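Local coordinates for protein enterotoxin type A (Staphylococcus aureus, PDB 1DYQ) that acts as a secreted superantigen, binding MHC class II, in part through a zinc ion, and T-cell receptors without processing, and causes staphylococcal food poisoning, at residues A[71-76]-A[213-218]; A[89-94]-A[156-161]; A[123-128]-A[143-148]; A[187-192]-A[223-228]. The protein carries 3 engineered substitutions. One frame throughout, in Å; residues are numbered along the deposited sequence.

Contact 1 of 4, residues A[71-76]-A[213-218]; sequences RFDSKD and IYRDNK. Engineered in segment 71-76: Arg71 (natural residue Asp).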
loop_
_atom_site.group_PDB
_atom_site.type_symbol
_atom_site.label_atom_id
_atom_site.label_comp_id
_atom_site.label_asym_id
_atom_site.label_seq_id
_atom_site.Cartn_x
_atom_site.Cartn_y
_atom_site.Cartn_z
ATOM N N ARG A 71 11.934 -0.919 -5.423
ATOM C CA ARG A 71 12.034 0.150 -6.368
ATOM C C ARG A 71 11.596 1.505 -5.764
ATOM O O ARG A 71 10.585 1.486 -5.032
ATOM C CB ARG A 71 11.163 -0.107 -7.615
ATOM C CG ARG A 71 11.449 -1.431 -8.306
ATOM C CD ARG A 71 10.555 -1.649 -9.554
ATOM N NE ARG A 71 10.772 -0.598 -10.522
ATOM C CZ ARG A 71 10.052 -0.345 -11.604
ATOM N NH1 ARG A 71 9.012 -1.085 -11.921
ATOM N NH2 ARG A 71 10.384 0.710 -12.373
ATOM N N PHE A 72 12.386 2.504 -5.948
ATOM C CA PHE A 72 12.079 3.848 -5.415
ATOM C C PHE A 72 12.041 4.870 -6.545
ATOM O O PHE A 72 12.622 4.713 -7.613
ATOM C CB PHE A 72 13.163 4.234 -4.401
ATOM C CG PHE A 72 13.350 3.304 -3.267
ATOM C CD1 PHE A 72 12.535 3.350 -2.125
ATOM C CD2 PHE A 72 14.311 2.300 -3.305
ATOM C CE1 PHE A 72 12.728 2.484 -1.075
ATOM C CE2 PHE A 72 14.506 1.429 -2.260
ATOM C CZ PHE A 72 13.728 1.529 -1.118
ATOM N N ASP A 73 11.469 6.048 -6.230
ATOM C CA ASP A 73 11.333 7.106 -7.196
ATOM C C ASP A 73 12.649 7.811 -7.517
ATOM O O ASP A 73 12.733 8.376 -8.628
ATOM C CB ASP A 73 10.388 8.213 -6.661
ATOM C CG ASP A 73 8.949 8.015 -6.924
ATOM O OD1 ASP A 73 8.500 7.094 -7.616
ATOM O OD2 ASP A 73 8.141 8.844 -6.338
ATOM N N SER A 74 13.545 7.940 -6.575
ATOM C CA SER A 74 14.704 8.801 -6.722
ATOM C C SER A 74 15.895 8.369 -5.907
ATOM O O SER A 74 15.842 7.530 -5.027
ATOM C CB SER A 74 14.278 10.232 -6.231
ATOM O OG SER A 74 14.171 10.191 -4.802
ATOM N N LYS A 75 17.038 8.993 -6.260
ATOM C CA LYS A 75 18.297 8.724 -5.559
ATOM C C LYS A 75 18.265 9.187 -4.125
ATOM O O LYS A 75 18.661 8.455 -3.222
ATOM C CB LYS A 75 19.421 9.360 -6.367
ATOM C CG LYS A 75 20.671 9.768 -5.666
ATOM C CD LYS A 75 21.463 10.782 -6.523
ATOM C CE LYS A 75 20.576 11.971 -6.891
ATOM N NZ LYS A 75 21.249 12.877 -7.866
ATOM N N ASP A 76 17.612 10.330 -3.850
ATOM C CA ASP A 76 17.507 10.749 -2.437
ATOM C C ASP A 76 16.735 9.752 -1.607
ATOM O O ASP A 76 17.090 9.481 -0.447
ATOM C CB ASP A 76 16.925 12.159 -2.365
ATOM C CG ASP A 76 18.029 13.205 -2.552
ATOM O OD1 ASP A 76 19.037 12.898 -3.212
ATOM O OD2 ASP A 76 17.871 14.310 -2.013
ATOM N N ILE A 213 2.002 4.185 -7.048
ATOM C CA ILE A 213 1.745 5.263 -6.108
ATOM C C ILE A 213 2.592 5.110 -4.843
ATOM O O ILE A 213 2.832 6.115 -4.161
ATOM C CB ILE A 213 0.265 5.348 -5.677
ATOM C CG1 ILE A 213 -0.287 4.006 -5.241
ATOM C CG2 ILE A 213 -0.560 5.974 -6.800
ATOM C CD1 ILE A 213 -1.654 4.105 -4.554
ATOM N N TYR A 214 3.056 3.907 -4.512
ATOM C CA TYR A 214 3.837 3.680 -3.316
ATOM C C TYR A 214 5.349 3.799 -3.563
ATOM O O TYR A 214 6.127 3.734 -2.613
ATOM C CB TYR A 214 3.547 2.331 -2.712
ATOM C CG TYR A 214 2.103 2.030 -2.342
ATOM C CD1 TYR A 214 1.280 3.071 -1.899
ATOM C CD2 TYR A 214 1.582 0.781 -2.493
ATOM C CE1 TYR A 214 -0.049 2.767 -1.554
ATOM C CE2 TYR A 214 0.268 0.467 -2.143
ATOM C CZ TYR A 214 -0.527 1.528 -1.673
ATOM O OH TYR A 214 -1.853 1.209 -1.430
ATOM N N ARG A 215 5.738 4.066 -4.797
ATOM C CA ARG A 215 7.170 4.143 -5.138
ATOM C C ARG A 215 7.855 5.322 -4.555
ATOM O O ARG A 215 9.111 5.377 -4.492
ATOM C CB ARG A 215 7.316 4.073 -6.671
ATOM C CG ARG A 215 8.761 3.667 -7.089
ATOM C CD ARG A 215 8.816 3.543 -8.617
ATOM N NE ARG A 215 8.920 4.824 -9.262
ATOM C CZ ARG A 215 9.219 5.038 -10.556
ATOM N NH1 ARG A 215 9.380 3.987 -11.351
ATOM N NH2 ARG A 215 9.295 6.259 -11.008
ATOM N N ASP A 216 7.134 6.357 -4.102
ATOM C CA ASP A 216 7.747 7.438 -3.354
ATOM C C ASP A 216 8.170 7.049 -1.940
ATOM O O ASP A 216 8.814 7.850 -1.246
ATOM C CB ASP A 216 6.787 8.630 -3.311
ATOM C CG ASP A 216 5.483 8.391 -2.603
ATOM O OD1 ASP A 216 5.101 7.315 -2.139
ATOM O OD2 ASP A 216 4.714 9.429 -2.509
ATOM N N ASN A 217 7.786 5.859 -1.474
ATOM C CA ASN A 217 8.065 5.422 -0.120
ATOM C C ASN A 217 7.691 6.498 0.900
ATOM O O ASN A 217 8.366 6.746 1.875
ATOM C CB ASN A 217 9.558 5.033 0.047
ATOM C CG ASN A 217 9.772 4.001 1.109
ATOM O OD1 ASN A 217 9.948 2.807 0.842
ATOM N ND2 ASN A 217 9.742 4.368 2.394
ATOM N N LYS A 218 6.476 7.078 0.664
ATOM C CA LYS A 218 6.005 8.091 1.623
ATOM C C LYS A 218 5.830 7.464 3.002
ATOM O O LYS A 218 5.166 6.427 3.149
ATOM C CB LYS A 218 4.672 8.668 1.126
ATOM C CG LYS A 218 4.071 9.694 2.059
ATOM C CD LYS A 218 4.808 11.008 2.046
ATOM C CE LYS A 218 3.911 12.083 2.727
ATOM N NZ LYS A 218 4.691 13.336 2.909
#

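Contact 2 of 4, residues A[89-94]-A[156-161]; sequences YGAYAG and LDLQAR. Engineered in segment 89-94: Ala93 (natural residue Tyr).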
loop_
_atom_site.group_PDB
_atom_site.type_symbol
_atom_site.label_atom_id
_atom_site.label_comp_id
_atom_site.label_asym_id
_atom_site.label_seq_id
_atom_site.Cartn_x
_atom_site.Cartn_y
_atom_site.Cartn_z
ATOM N N TYR A 89 7.495 -3.635 4.612
ATOM C CA TYR A 89 6.064 -3.964 4.632
ATOM C C TYR A 89 5.455 -3.479 3.307
ATOM O O TYR A 89 5.286 -2.296 3.082
ATOM C CB TYR A 89 5.313 -3.294 5.800
ATOM C CG TYR A 89 3.903 -3.840 6.000
ATOM C CD1 TYR A 89 2.920 -3.702 5.021
ATOM C CD2 TYR A 89 3.558 -4.456 7.187
ATOM C CE1 TYR A 89 1.646 -4.229 5.195
ATOM C CE2 TYR A 89 2.287 -4.979 7.382
ATOM C CZ TYR A 89 1.339 -4.833 6.405
ATOM O OH TYR A 89 0.079 -5.372 6.581
ATOM N N GLY A 90 5.324 -4.422 2.359
ATOM C CA GLY A 90 4.815 -4.007 1.042
ATOM C C GLY A 90 4.398 -5.224 0.226
ATOM O O GLY A 90 4.786 -6.349 0.548
ATOM N N ALA A 91 3.641 -4.980 -0.828
ATOM C CA ALA A 91 3.155 -6.089 -1.659
ATOM C C ALA A 91 4.154 -6.253 -2.824
ATOM O O ALA A 91 4.408 -5.306 -3.546
ATOM C CB ALA A 91 1.796 -5.664 -2.272
ATOM N N TYR A 92 4.543 -7.508 -3.044
ATOM C CA TYR A 92 5.521 -7.751 -4.132
ATOM C C TYR A 92 4.927 -8.635 -5.207
ATOM O O TYR A 92 3.997 -9.393 -4.992
ATOM C CB TYR A 92 6.779 -8.420 -3.544
ATOM C CG TYR A 92 6.572 -9.785 -2.937
ATOM C CD1 TYR A 92 6.452 -10.929 -3.716
ATOM C CD2 TYR A 92 6.416 -9.939 -1.554
ATOM C CE1 TYR A 92 6.199 -12.158 -3.173
ATOM C CE2 TYR A 92 6.184 -11.184 -0.992
ATOM C CZ TYR A 92 6.080 -12.298 -1.802
ATOM O OH TYR A 92 5.835 -13.524 -1.244
ATOM N N ALA A 93 5.541 -8.548 -6.404
ATOM C CA ALA A 93 5.140 -9.477 -7.488
ATOM C C ALA A 93 6.158 -9.300 -8.630
ATOM O O ALA A 93 6.665 -8.237 -8.842
ATOM C CB ALA A 93 3.764 -9.060 -8.046
ATOM N N GLY A 94 6.326 -10.399 -9.404
ATOM C CA GLY A 94 7.165 -10.288 -10.589
ATOM C C GLY A 94 6.594 -9.283 -11.588
ATOM O O GLY A 94 7.301 -8.628 -12.305
ATOM N N LEU A 156 -0.301 1.114 5.830
ATOM C CA LEU A 156 -1.644 1.471 6.323
ATOM C C LEU A 156 -2.703 1.275 5.248
ATOM O O LEU A 156 -3.778 0.708 5.568
ATOM C CB LEU A 156 -1.669 2.943 6.752
ATOM C CG LEU A 156 -0.653 3.327 7.844
ATOM C CD1 LEU A 156 -0.785 4.812 8.135
ATOM C CD2 LEU A 156 -0.833 2.482 9.087
ATOM N N ASP A 157 -2.413 1.625 4.017
ATOM C CA ASP A 157 -3.388 1.514 2.922
ATOM C C ASP A 157 -3.669 0.080 2.565
ATOM O O ASP A 157 -4.818 -0.308 2.334
ATOM C CB ASP A 157 -2.839 2.322 1.734
ATOM C CG ASP A 157 -3.868 2.673 0.686
ATOM O OD1 ASP A 157 -5.088 2.668 1.018
ATOM O OD2 ASP A 157 -3.487 2.958 -0.468
ATOM N N LEU A 158 -2.660 -0.809 2.579
ATOM C CA LEU A 158 -2.914 -2.231 2.340
ATOM C C LEU A 158 -3.885 -2.780 3.381
ATOM O O LEU A 158 -4.801 -3.543 3.067
ATOM C CB LEU A 158 -1.584 -3.005 2.372
ATOM C CG LEU A 158 -0.685 -2.771 1.147
ATOM C CD1 LEU A 158 0.701 -3.414 1.425
ATOM C CD2 LEU A 158 -1.316 -3.385 -0.097
ATOM N N GLN A 159 -3.669 -2.418 4.655
ATOM C CA GLN A 159 -4.531 -2.948 5.702
ATOM C C GLN A 159 -5.948 -2.371 5.553
ATOM O O GLN A 159 -6.894 -3.174 5.653
ATOM C CB GLN A 159 -4.014 -2.658 7.094
ATOM C CG GLN A 159 -2.707 -3.370 7.460
ATOM C CD GLN A 159 -2.261 -2.874 8.855
ATOM O OE1 GLN A 159 -2.863 -3.282 9.840
ATOM N NE2 GLN A 159 -1.228 -2.075 8.860
ATOM N N ALA A 160 -6.034 -1.097 5.262
ATOM C CA ALA A 160 -7.389 -0.484 5.154
ATOM C C ALA A 160 -8.170 -1.037 3.996
ATOM O O ALA A 160 -9.324 -1.468 4.154
ATOM C CB ALA A 160 -7.271 1.032 5.057
ATOM N N ARG A 161 -7.524 -1.154 2.809
ATOM C CA ARG A 161 -8.266 -1.664 1.660
ATOM C C ARG A 161 -8.574 -3.122 1.743
ATOM O O ARG A 161 -9.605 -3.560 1.201
ATOM C CB ARG A 161 -7.526 -1.311 0.351
ATOM C CG ARG A 161 -7.295 0.180 0.194
ATOM C CD ARG A 161 -7.152 0.540 -1.287
ATOM N NE ARG A 161 -6.382 1.727 -1.467
ATOM C CZ ARG A 161 -6.161 2.385 -2.605
ATOM N NH1 ARG A 161 -6.765 2.011 -3.724
ATOM N NH2 ARG A 161 -5.326 3.416 -2.623
#

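Contact 3 of 4, residues A[123-128]-A[143-148]; sequences EKKVPI and TVKTNK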
loop_
_atom_site.group_PDB
_atom_site.type_symbol
_atom_site.label_atom_id
_atom_site.label_comp_id
_atom_site.label_asym_id
_atom_site.label_seq_id
_atom_site.Cartn_x
_atom_site.Cartn_y
_atom_site.Cartn_z
ATOM N N GLU A 123 1.665 -1.525 20.538
ATOM C CA GLU A 123 1.153 -1.534 19.148
ATOM C C GLU A 123 0.134 -0.422 18.968
ATOM O O GLU A 123 -0.730 -0.222 19.842
ATOM C CB GLU A 123 0.558 -2.892 18.831
ATOM C CG GLU A 123 -0.177 -2.982 17.500
ATOM C CD GLU A 123 -0.568 -4.412 17.177
ATOM O OE1 GLU A 123 -1.288 -5.036 17.986
ATOM O OE2 GLU A 123 -0.129 -4.925 16.128
ATOM N N LYS A 124 0.271 0.369 17.914
ATOM C CA LYS A 124 -0.657 1.456 17.649
ATOM C C LYS A 124 -1.837 0.982 16.811
ATOM O O LYS A 124 -1.667 0.482 15.696
ATOM C CB LYS A 124 0.051 2.616 16.920
ATOM C CG LYS A 124 -0.887 3.732 16.500
ATOM C CD LYS A 124 -1.430 4.478 17.736
ATOM C CE LYS A 124 -2.607 5.350 17.350
ATOM N NZ LYS A 124 -2.936 6.400 18.339
ATOM N N LYS A 125 -3.029 1.068 17.389
ATOM C CA LYS A 125 -4.264 0.814 16.633
ATOM C C LYS A 125 -4.697 2.141 16.012
ATOM O O LYS A 125 -4.703 3.187 16.693
ATOM C CB LYS A 125 -5.340 0.253 17.544
ATOM C CG LYS A 125 -5.017 -1.086 18.163
ATOM C CD LYS A 125 -6.145 -1.588 19.062
ATOM C CE LYS A 125 -5.712 -2.839 19.811
ATOM N NZ LYS A 125 -6.790 -3.339 20.719
ATOM N N VAL A 126 -4.786 2.189 14.689
ATOM C CA VAL A 126 -5.084 3.433 13.993
ATOM C C VAL A 126 -6.594 3.589 13.839
ATOM O O VAL A 126 -7.216 2.864 13.090
ATOM C CB VAL A 126 -4.448 3.477 12.578
ATOM C CG1 VAL A 126 -4.795 4.779 11.902
ATOM C CG2 VAL A 126 -2.926 3.301 12.712
ATOM N N PRO A 127 -7.164 4.532 14.585
ATOM C CA PRO A 127 -8.618 4.727 14.512
ATOM C C PRO A 127 -9.037 5.082 13.091
ATOM O O PRO A 127 -8.331 5.814 12.381
ATOM C CB PRO A 127 -8.872 5.865 15.476
ATOM C CG PRO A 127 -7.690 5.927 16.367
ATOM C CD PRO A 127 -6.506 5.474 15.487
ATOM N N ILE A 128 -10.166 4.541 12.666
ATOM C CA ILE A 128 -10.761 4.835 11.387
ATOM C C ILE A 128 -12.148 5.479 11.515
ATOM O O ILE A 128 -13.028 4.881 12.164
ATOM C CB ILE A 128 -10.912 3.563 10.512
ATOM C CG1 ILE A 128 -9.529 2.991 10.205
ATOM C CG2 ILE A 128 -11.639 3.931 9.216
ATOM C CD1 ILE A 128 -9.505 1.534 9.844
ATOM N N THR A 143 -8.498 -3.004 13.092
ATOM C CA THR A 143 -8.470 -3.140 11.640
ATOM C C THR A 143 -7.154 -2.703 11.015
ATOM O O THR A 143 -6.627 -3.409 10.143
ATOM C CB THR A 143 -9.624 -2.331 11.000
ATOM O OG1 THR A 143 -10.868 -2.838 11.540
ATOM C CG2 THR A 143 -9.627 -2.495 9.510
ATOM N N VAL A 144 -6.655 -1.545 11.373
ATOM C CA VAL A 144 -5.345 -1.070 10.895
ATOM C C VAL A 144 -4.440 -0.875 12.093
ATOM O O VAL A 144 -4.832 -0.173 13.049
ATOM C CB VAL A 144 -5.459 0.219 10.093
ATOM C CG1 VAL A 144 -4.082 0.754 9.708
ATOM C CG2 VAL A 144 -6.303 -0.012 8.838
ATOM N N LYS A 145 -3.267 -1.491 12.107
ATOM C CA LYS A 145 -2.385 -1.374 13.258
ATOM C C LYS A 145 -0.933 -1.297 12.794
ATOM O O LYS A 145 -0.613 -1.836 11.712
ATOM C CB LYS A 145 -2.531 -2.598 14.184
ATOM C CG LYS A 145 -2.291 -3.900 13.464
ATOM C CD LYS A 145 -2.357 -5.129 14.289
ATOM C CE LYS A 145 -3.696 -5.350 14.955
ATOM N NZ LYS A 145 -3.965 -4.287 15.974
ATOM N N THR A 146 -0.091 -0.760 13.632
ATOM C CA THR A 146 1.349 -0.722 13.273
ATOM C C THR A 146 2.189 -0.712 14.521
ATOM O O THR A 146 1.756 -0.252 15.583
ATOM C CB THR A 146 1.673 0.426 12.340
ATOM O OG1 THR A 146 3.088 0.304 11.961
ATOM C CG2 THR A 146 1.462 1.788 12.953
ATOM N N ASN A 147 3.394 -1.273 14.444
ATOM C CA ASN A 147 4.356 -1.158 15.533
ATOM C C ASN A 147 5.397 -0.089 15.230
ATOM O O ASN A 147 6.343 0.120 16.001
ATOM C CB ASN A 147 5.087 -2.513 15.721
ATOM C CG ASN A 147 4.162 -3.646 16.066
ATOM O OD1 ASN A 147 3.539 -3.647 17.124
ATOM N ND2 ASN A 147 4.063 -4.633 15.177
ATOM N N LYS A 148 5.183 0.699 14.164
ATOM C CA LYS A 148 6.155 1.670 13.738
ATOM C C LYS A 148 5.790 3.107 14.101
ATOM O O LYS A 148 4.652 3.529 13.843
ATOM C CB LYS A 148 6.371 1.592 12.212
ATOM C CG LYS A 148 6.853 0.219 11.754
ATOM C CD LYS A 148 6.960 0.219 10.211
ATOM C CE LYS A 148 7.435 -1.165 9.755
ATOM N NZ LYS A 148 6.389 -2.196 9.850
HETATM O O HOH W 1 -8.217 0.393 13.068
#

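Contact 4 of 4, residues A[187-192]-A[223-228]; sequences FHTSTE and ENMHID. With ZN (zinc ion), chain B.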
loop_
_atom_site.group_PDB
_atom_site.type_symbol
_atom_site.label_atom_id
_atom_site.label_comp_id
_atom_site.label_asym_id
_atom_site.label_seq_id
_atom_site.Cartn_x
_atom_site.Cartn_y
_atom_site.Cartn_z
ATOM N N PHE A 187 -5.214 9.720 5.079
ATOM C CA PHE A 187 -4.305 9.379 6.171
ATOM C C PHE A 187 -3.986 10.686 6.913
ATOM O O PHE A 187 -3.227 11.523 6.511
ATOM C CB PHE A 187 -3.026 8.731 5.579
ATOM C CG PHE A 187 -3.365 7.477 4.786
ATOM C CD1 PHE A 187 -3.518 6.276 5.372
ATOM C CD2 PHE A 187 -3.561 7.618 3.395
ATOM C CE1 PHE A 187 -3.897 5.135 4.653
ATOM C CE2 PHE A 187 -3.960 6.483 2.664
ATOM C CZ PHE A 187 -4.111 5.282 3.282
ATOM N N HIS A 188 -4.833 10.881 7.966
ATOM C CA HIS A 188 -4.911 12.190 8.602
ATOM C C HIS A 188 -3.941 12.333 9.763
ATOM O O HIS A 188 -4.190 11.897 10.866
ATOM C CB HIS A 188 -6.343 12.455 9.094
ATOM C CG HIS A 188 -6.587 13.935 9.322
ATOM N ND1 HIS A 188 -7.885 14.354 9.496
ATOM C CD2 HIS A 188 -5.853 15.029 9.343
ATOM C CE1 HIS A 188 -7.948 15.652 9.686
ATOM N NE2 HIS A 188 -6.695 16.104 9.592
ATOM N N THR A 189 -2.803 12.963 9.475
ATOM C CA THR A 189 -1.743 13.148 10.446
ATOM C C THR A 189 -1.923 14.415 11.271
ATOM O O THR A 189 -2.614 15.331 10.830
ATOM C CB THR A 189 -0.381 13.246 9.686
ATOM O OG1 THR A 189 -0.615 14.050 8.501
ATOM C CG2 THR A 189 0.054 11.864 9.239
ATOM N N SER A 190 -1.270 14.480 12.421
ATOM C CA SER A 190 -1.290 15.643 13.294
ATOM C C SER A 190 -0.641 16.846 12.590
ATOM O O SER A 190 -1.204 17.931 12.548
ATOM C CB SER A 190 -0.483 15.351 14.574
ATOM O OG SER A 190 -1.143 14.414 15.394
ATOM N N THR A 191 0.589 16.637 12.146
ATOM C CA THR A 191 1.310 17.603 11.342
ATOM C C THR A 191 1.491 17.024 9.928
ATOM O O THR A 191 1.548 15.817 9.747
ATOM C CB THR A 191 2.691 17.963 11.900
ATOM O OG1 THR A 191 3.438 16.769 12.166
ATOM C CG2 THR A 191 2.557 18.761 13.190
ATOM N N GLU A 192 1.545 17.924 8.957
ATOM C CA GLU A 192 1.710 17.500 7.573
ATOM C C GLU A 192 0.341 17.400 6.895
ATOM O O GLU A 192 -0.612 16.879 7.460
ATOM N N GLU A 223 1.880 8.608 15.360
ATOM C CA GLU A 223 1.550 9.165 16.600
ATOM C C GLU A 223 0.410 10.188 16.329
ATOM O O GLU A 223 0.415 11.136 15.601
ATOM C CB GLU A 223 2.571 9.898 17.386
ATOM C CG GLU A 223 2.141 10.261 18.812
ATOM C CD GLU A 223 3.207 10.933 19.632
ATOM O OE1 GLU A 223 3.965 11.780 19.104
ATOM O OE2 GLU A 223 3.289 10.655 20.857
ATOM N N ASN A 224 -0.588 9.838 17.091
ATOM C CA ASN A 224 -1.869 10.456 17.141
ATOM C C ASN A 224 -2.603 10.510 15.835
ATOM O O ASN A 224 -3.469 11.428 15.690
ATOM C CB ASN A 224 -1.814 11.866 17.690
ATOM C CG ASN A 224 -1.056 11.988 18.981
ATOM O OD1 ASN A 224 -0.129 12.812 19.093
ATOM N ND2 ASN A 224 -1.400 11.183 19.967
ATOM N N MET A 225 -2.308 9.704 14.862
ATOM C CA MET A 225 -2.964 9.850 13.536
ATOM C C MET A 225 -4.205 9.013 13.467
ATOM O O MET A 225 -4.508 8.164 14.303
ATOM C CB MET A 225 -1.920 9.370 12.522
ATOM C CG MET A 225 -2.364 9.364 11.090
ATOM S SD MET A 225 -2.679 7.685 10.390
ATOM C CE MET A 225 -1.190 6.907 10.988
ATOM N N HIS A 226 -5.032 9.301 12.432
ATOM C CA HIS A 226 -6.171 8.382 12.202
ATOM C C HIS A 226 -6.467 8.389 10.696
ATOM O O HIS A 226 -5.843 9.136 9.962
ATOM C CB HIS A 226 -7.394 8.789 13.015
ATOM C CG HIS A 226 -7.936 10.110 12.596
ATOM N ND1 HIS A 226 -7.565 11.296 13.169
ATOM C CD2 HIS A 226 -8.792 10.423 11.583
ATOM C CE1 HIS A 226 -8.150 12.307 12.565
ATOM N NE2 HIS A 226 -8.888 11.787 11.633
ATOM N N ILE A 227 -7.372 7.518 10.294
ATOM C CA ILE A 227 -7.709 7.372 8.876
ATOM C C ILE A 227 -9.208 7.716 8.696
ATOM O O ILE A 227 -10.005 7.241 9.483
ATOM C CB ILE A 227 -7.461 5.904 8.464
ATOM C CG1 ILE A 227 -5.925 5.701 8.341
ATOM C CG2 ILE A 227 -8.128 5.604 7.129
ATOM C CD1 ILE A 227 -5.535 4.231 8.233
ATOM N N ASP A 228 -9.476 8.389 7.600
ATOM C CA ASP A 228 -10.855 8.691 7.224
ATOM C C ASP A 228 -11.179 8.024 5.881
ATOM O O ASP A 228 -10.388 8.135 4.954
ATOM C CB ASP A 228 -11.100 10.193 7.040
ATOM C CG ASP A 228 -10.743 10.971 8.278
ATOM O OD1 ASP A 228 -11.197 10.652 9.386
ATOM O OD2 ASP A 228 -9.849 11.830 8.061
HETATM ZN ZN ZN B . -9.629 12.968 9.902
HETATM O O HOH W 2 0.665 12.002 13.151
#

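Contact 1 of 4, residues A[71-76]-A[213-218]
The guanidinium of Arg215 takes Asp73 at its edge and the backbone carbonyl oxygen of Phe72 over one face. Arg215 NE gives its proton to Asp73 OD1 at 2.8 Å, almost perfectly straight (178°) and within the guanidinium plane, while the carboxylate plane is turned 83° from it. This is the salt bridge of the contact. Arg215 CG lies anti to the backbone N (chi1 -161°) and the chain bends at chi3, which turns NE to Asp73. Also near the guanidinium edge is NH2 of Arg71, an engineered residue replacing Asp; the like-charged Arg71 NH2 and Arg215 NH1 approach to 3.6 Å with their planes steeply inclined. Arg71 has its main polar partner in the carbonyl of Gln96, met through NH1. The Phe72 ring presents its edge to the amide of Asn217, Phe72 CE1 lying 3.4 Å from Asn217 OD1. Asn217 ND2 is held by the carbonyl of Val112, which ties the amide to the strand 105-114.

Along the backbone, Asp73 N makes a weak bond of 3.0 Å to Arg215 O. The other carboxylate oxygen, Asp73 OD2, lies against CA and CB of Asp216, whose own OD1 accepts from Lys218 N in an Asx turn. The end of an OB-fold strand and the link from it to helix 75-81 thus meet a type I beta turn, Tyr214 to Asn217, of the beta-grasp domain: an interdomain contact of the two-domain superantigen fold.

Contact 2 of 4, residues A[89-94]-A[156-161]
Tyr89 and Leu158 run alongside each other head to tail where a strand of the OB-fold domain faces the central helix of the beta-grasp domain, the two-domain build of staphylococcal and streptococcal superantigens. The axes of the strand 89-91 and the helix 156-161 approach to 9.2 Å at 59°, a separation bridged by side chains. Leu158 supplies most of the helix side: its CD1 methyl comes in at the edge of the Tyr89 ring, in the ring plane, 4.0 Å from CE1. Leu158 CD1 also lies 4.2 Å from Gly90 CA and close to Ala91 N, while the second branch, CD2, faces Ala91 CB.

With CG of Tyr89 anti to the backbone N (chi1 -168°), the ring extends toward the helix and carries its hydroxyl to the next residue, Gln159. These two side chains lie roughly perpendicular, and it is the aliphatic part of the glutamine that touches the hydroxyl. The amide serves other partners: its oxygen accepts from Lys145 N and its NE2 donates to the carbonyl of Glu155, one turn back. Between the segments themselves the contact is van der Waals packing, without hydrogen bonds, although Ala91 N bonds to Gln154 of the same helix. Tyr31 of the helix 23-32 also packs on Leu158. At the far end of the tyrosine, Gln159 CG rests 3.5 Å from Tyr89 OH.

Contact 3 of 4, residues A[123-128]-A[143-148]
Lys124 and Thr146 hold each other by two backbone bonds, Lys124 N to Thr146 O at 2.8 Å and Thr146 N to Lys124 O at 2.9 Å, making an antiparallel hydrogen-bonded pair. Two residues along, Val126 N donates to Val144 O, again at 2.9 Å, with Lys125 and Lys145 as the non-hydrogen-bonded pair between. The ladder then opens to admit a water that accepts from Val144 N at 3.0 Å and lies within hydrogen-bonding distance of Val126 O.

On the face that carries Lys125 and Lys145, the Lys145 chain curls back, bent at chi3 and chi4, to bring NZ to Glu123 OE1; this salt bridge is long and its hydrogen bond weak, and the detailed placing of the two ends is doubtful. Asn147 OD1 meets the same glutamate at CB. Thr146, on the other face with Lys124, accepts from Lys148 N in an ST turn where the strand bends at Asn147, and its hydroxyl also bonds to Glu155.

Apolar groups finish the interface. Val144 puts CG1 against Val126 CB at 4.0 Å and CG2 against Ile128 CD1 at 3.7 Å. Val144 continues onto Leu156 and Ala160 of the helix 153-168, while Val126 and Ile128 pack on Ile227 of the parallel neighbour, strand 226-232.

Contact 4 of 4, residues A[187-192]-A[223-228]
His188, His226 and Asp228 converge on one zinc ion, bound by His188 ND1 at 2.3 Å, His226 NE2 at 2.2 Å and Asp228 OD2 at 2.2 Å. The histidines use different nitrogens: the first coordinates through the one next to its CB-bearing carbon, the second through the far one. Their side chains run alongside each other and point the same way, yet the rings are oblique, with planes 57° apart. His188 CB lies over one face of the His226 ring in a CH-pi contact, 4.0 Å from its centroid, and Asp228 OD2 comes to the edge of the His188 ring. CG of His226 sits between its backbone N and carbonyl carbon (chi1 65°), a turn that brings the ring over beside His188 and to the metal.

Behind the ligands, the two histidines form an antiparallel hydrogen-bonded pair: His188 N donates to His226 O at 2.8 Å, and His226 N returns a bond to His188 O at 3.1 Å. The opposite face carries Phe187 and Ile227, where Phe187 CD1 lies 3.9 Å from Ile227 CG1; Phe187 packs on Leu156 of helix 153-168 and Ile227 on Val126 and Ile128 of strand 119-132. Further along, a water links Ser190 N to Glu223 O. This is the zinc site on the beta-grasp sheet of the enterotoxin, the metal on which its zinc-dependent interaction with MHC class II relies.

In the fold
Contacts 1 and 2 join the OB-fold domain to the beta-grasp domain; contacts 3 and 4 lie within the latter. Contacts 3 and 4 are closest, centres about 11 Å apart, on the neighbouring strands 119-132 and 226-232, where Pro127 O bonds to Ile227 N. Contact 2, near the centre of the chain, touches all the others through helix 153-168: Asp157 meets Tyr214 of contact 1, Gln159 meets Lys145 of contact 3, and Leu156 packs on Met225 of contact 4. Along the chain, contact 3 nests inside contact 2 and contact 2 inside contact 1, whereas contacts 1 and 4 interleave. One helix therefore backs the zinc-bearing sheet and also meets the OB-fold domain.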